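Local coordinates for protein alkaline phosphatase (Thermus thermophilus, PDB 7KWD) that probably hydrolyses phosphate monoesters as a homodimeric alkaline phosphatase, using two zinc ions and one magnesium ion per subunit, at residues N30-G35 against N457-R462. Residues are numbered along the deposited sequence; the frame is centred on the assembly and turned at random.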
ATOM      1  N   ASN A  30       7.196  11.448  16.370  1.00 22.24           N
ATOM      2  CA  ASN A  30       8.219  11.538  15.331  1.00 24.55           C
ATOM      3  C   ASN A  30       7.920  12.796  14.534  1.00 24.18           C
ATOM      4  O   ASN A  30       7.043  12.795  13.668  1.00 20.38           O
ATOM      5  CB  ASN A  30       8.224  10.311  14.430  1.00 22.14           C
ATOM      6  CG  ASN A  30       9.238  10.436  13.309  1.00 18.97           C
ATOM      7  OD1 ASN A  30      10.291  11.046  13.482  1.00 22.46           O
ATOM      8  ND2 ASN A  30       8.928   9.873  12.157  1.00 25.63           N
ATOM      9  N   GLN A  31       8.602  13.890  14.872  1.00 24.23           N
ATOM     10  CA  GLN A  31       8.294  15.232  14.380  1.00 24.16           C
ATOM     11  C   GLN A  31       9.550  15.846  13.784  1.00 25.17           C
ATOM     12  O   GLN A  31      10.076  16.855  14.281  1.00 24.17           O
ATOM     13  CB  GLN A  31       7.724  16.101  15.510  1.00 25.16           C
ATOM     14  CG  GLN A  31       6.386  15.564  15.979  1.00 23.44           C
ATOM     15  CD  GLN A  31       5.655  16.451  16.969  1.00 25.02           C
ATOM     16  OE1 GLN A  31       5.982  17.622  17.176  1.00 22.66           O
ATOM     17  NE2 GLN A  31       4.629  15.879  17.585  1.00 27.68           N
ATOM     18  N   PRO A  32      10.036  15.281  12.701  1.00 26.36           N
ATOM     19  CA  PRO A  32      11.299  15.753  12.140  1.00 24.29           C
ATOM     20  C   PRO A  32      11.182  17.163  11.604  1.00 25.45           C
ATOM     21  O   PRO A  32      10.162  17.557  11.042  1.00 22.54           O
ATOM     22  CB  PRO A  32      11.589  14.747  11.011  1.00 22.36           C
ATOM     23  CG  PRO A  32      10.242  14.232  10.644  1.00 21.44           C
ATOM     24  CD  PRO A  32       9.496  14.132  11.947  1.00 22.82           C
ATOM     25  N   SER A  33      12.267  17.900  11.751  1.00 19.82           N
ATOM     26  CA  SER A  33      12.375  19.287  11.349  1.00 23.40           C
ATOM     27  C   SER A  33      12.891  19.387   9.934  1.00 22.30           C
ATOM     28  O   SER A  33      13.677  18.547   9.481  1.00 24.44           O
ATOM     29  CB  SER A  33      13.351  20.036  12.278  1.00 29.16           C
ATOM     30  OG  SER A  33      12.761  20.245  13.557  1.00 46.19           O
ATOM     31  N   LEU A  34      12.436  20.434   9.237  1.00 22.71           N
ATOM     32  CA  LEU A  34      13.026  20.787   7.951  1.00 22.24           C
ATOM     33  C   LEU A  34      14.442  21.314   8.113  1.00 27.77           C
ATOM     34  O   LEU A  34      15.326  20.993   7.310  1.00 27.66           O
ATOM     35  CB  LEU A  34      12.178  21.845   7.269  1.00 22.90           C
ATOM     36  CG  LEU A  34      10.799  21.459   6.724  1.00 25.03           C
ATOM     37  CD1 LEU A  34      10.110  22.736   6.204  1.00 28.90           C
ATOM     38  CD2 LEU A  34      10.926  20.387   5.624  1.00 25.82           C
ATOM     39  N   GLY A  35      14.668  22.151   9.113  1.00 25.10           N
ATOM     40  CA  GLY A  35      15.945  22.835   9.232  1.00 30.86           C
ATOM     41  C   GLY A  35      16.208  23.892   8.185  1.00 31.84           C
ATOM     42  O   GLY A  35      17.345  24.307   8.040  1.00 29.47           O
ATOM     43  N   ASN A 457      -0.171  12.386  10.098  1.00 20.32           N
ATOM     44  CA  ASN A 457      -0.559  13.368   9.091  1.00 21.52           C
ATOM     45  C   ASN A 457      -0.566  14.782   9.675  1.00 20.27           C
ATOM     46  O   ASN A 457      -0.307  15.755   8.948  1.00 17.10           O
ATOM     47  CB  ASN A 457      -1.885  12.974   8.428  1.00 20.17           C
ATOM     48  CG  ASN A 457      -3.067  12.795   9.388  1.00 24.95           C
ATOM     49  OD1 ASN A 457      -2.971  12.932  10.612  1.00 22.46           O
ATOM     50  ND2 ASN A 457      -4.208  12.480   8.801  1.00 22.20           N
ATOM     51  N   THR A 458      -0.764  14.917  10.991  1.00 19.56           N
ATOM     52  CA  THR A 458      -0.734  16.255  11.572  1.00 23.50           C
ATOM     53  C   THR A 458       0.644  16.889  11.460  1.00 24.96           C
ATOM     54  O   THR A 458       0.784  18.099  11.625  1.00 21.60           O
ATOM     55  CB  THR A 458      -1.122  16.253  13.051  1.00 25.24           C
ATOM     56  OG1 THR A 458      -0.343  15.283  13.776  1.00 18.94           O
ATOM     57  CG2 THR A 458      -2.609  15.928  13.184  1.00 22.48           C
ATOM     58  N   HIS A 459       1.671  16.099  11.196  1.00 24.50           N
ATOM     59  CA  HIS A 459       2.995  16.695  11.094  1.00 22.12           C
ATOM     60  C   HIS A 459       3.131  17.558   9.851  1.00 19.10           C
ATOM     61  O   HIS A 459       4.003  18.441   9.800  1.00 21.93           O
ATOM     62  CB  HIS A 459       4.066  15.631  11.093  1.00 27.32           C
ATOM     63  CG  HIS A 459       5.422  16.183  11.352  1.00 23.32           C
ATOM     64  ND1 HIS A 459       5.721  16.892  12.495  1.00 25.13           N
ATOM     65  CD2 HIS A 459       6.537  16.201  10.590  1.00 26.70           C
ATOM     66  CE1 HIS A 459       6.978  17.289  12.439  1.00 26.42           C
ATOM     67  NE2 HIS A 459       7.497  16.874  11.299  1.00 27.40           N
ATOM     68  N   VAL A 460       2.280  17.333   8.843  1.00 18.78           N
ATOM     69  CA  VAL A 460       2.342  18.196   7.681  1.00 16.66           C
ATOM     70  C   VAL A 460       2.072  19.640   8.090  1.00 17.23           C
ATOM     71  O   VAL A 460       2.717  20.577   7.586  1.00 22.20           O
ATOM     72  CB  VAL A 460       1.384  17.704   6.590  1.00 19.07           C
ATOM     73  CG1 VAL A 460       1.269  18.789   5.571  1.00 19.90           C
ATOM     74  CG2 VAL A 460       1.914  16.388   6.030  1.00 21.87           C
ATOM     75  N   PHE A 461       1.161  19.843   9.047  1.00 23.88           N
ATOM     76  CA  PHE A 461       0.939  21.178   9.597  1.00 16.06           C
ATOM     77  C   PHE A 461       2.217  21.774  10.183  1.00 20.55           C
ATOM     78  O   PHE A 461       2.558  22.922   9.903  1.00 20.16           O
ATOM     79  CB  PHE A 461      -0.141  21.102  10.667  1.00 17.82           C
ATOM     80  CG  PHE A 461      -0.458  22.425  11.319  1.00 23.07           C
ATOM     81  CD1 PHE A 461      -1.181  23.394  10.638  1.00 21.65           C
ATOM     82  CD2 PHE A 461      -0.027  22.693  12.614  1.00 23.51           C
ATOM     83  CE1 PHE A 461      -1.495  24.599  11.238  1.00 21.30           C
ATOM     84  CE2 PHE A 461      -0.318  23.899  13.211  1.00 20.81           C
ATOM     85  CZ  PHE A 461      -1.064  24.851  12.529  1.00 23.56           C
ATOM     86  N   ARG A 462       2.950  20.993  10.990  1.00 23.10           N
ATOM     87  CA  ARG A 462       4.195  21.489  11.570  1.00 22.08           C
ATOM     88  C   ARG A 462       5.233  21.816  10.509  1.00 24.18           C
ATOM     89  O   ARG A 462       5.950  22.823  10.617  1.00 24.50           O
ATOM     90  CB  ARG A 462       4.746  20.460  12.558  1.00 23.84           C
ATOM     91  CG  ARG A 462       3.815  20.315  13.733  1.00 25.57           C
ATOM     92  CD  ARG A 462       4.407  19.512  14.869  1.00 26.26           C
ATOM     93  NE  ARG A 462       3.308  19.005  15.660  1.00 43.37           N
ATOM     94  CZ  ARG A 462       2.733  17.834  15.427  1.00 37.76           C
ATOM     95  NH1 ARG A 462       3.198  17.059  14.453  1.00 30.55           N
ATOM     96  NH2 ARG A 462       1.709  17.449  16.166  1.00 49.55           N
TER
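His459, on helix 459-468, reaches across to the loop of residues 30-35 and donates NE2-H to the carbonyl O of Pro32 at 2.8 Å. The bond is nearly straight (160° at the hydrogen) and lies in the plane of the ring. The imidazole projects from the helix against the backbone at Gln31 and Pro32 because chi1 (-165°) sets CG opposite the backbone N and beside the carbonyl carbon; here the CD of Pro32 lies 3.5 Å from NE2 of His459. On its other nitrogen the ring is held by its own helix: NH1 of Arg462 donates to ND1 of His459 at 3.2 Å, again in the ring plane. Both ring nitrogens are therefore engaged, which fixes the rotation of the buried imidazole and is consistent with a neutral ring protonated on NE2. A phenylalanine here would probably leave the Pro32 carbonyl without its donor and Arg462 NH1 without its acceptor.

The looser side faces solvent, where the partly exposed Gln31 and Arg462 meet and the Gln31 side chain, extended beyond CG, lies over the guanidinium. The two flat groups are stacked, 9° apart, with NE2 of Gln31 3.5 Å from CZ of Arg462; no hydrogen bond joins them, and Gln31 NE2 instead hydrogen-bonds to the backbone O of Leu28. Away from the metal sites, the contact lays the segment leading to strand 40-46 over helix 459-468, with Glu466 of that helix binding the backbone N of Leu34 and Gly35, while Asn30 and Pro32 pack on Val455 of strand 454-456.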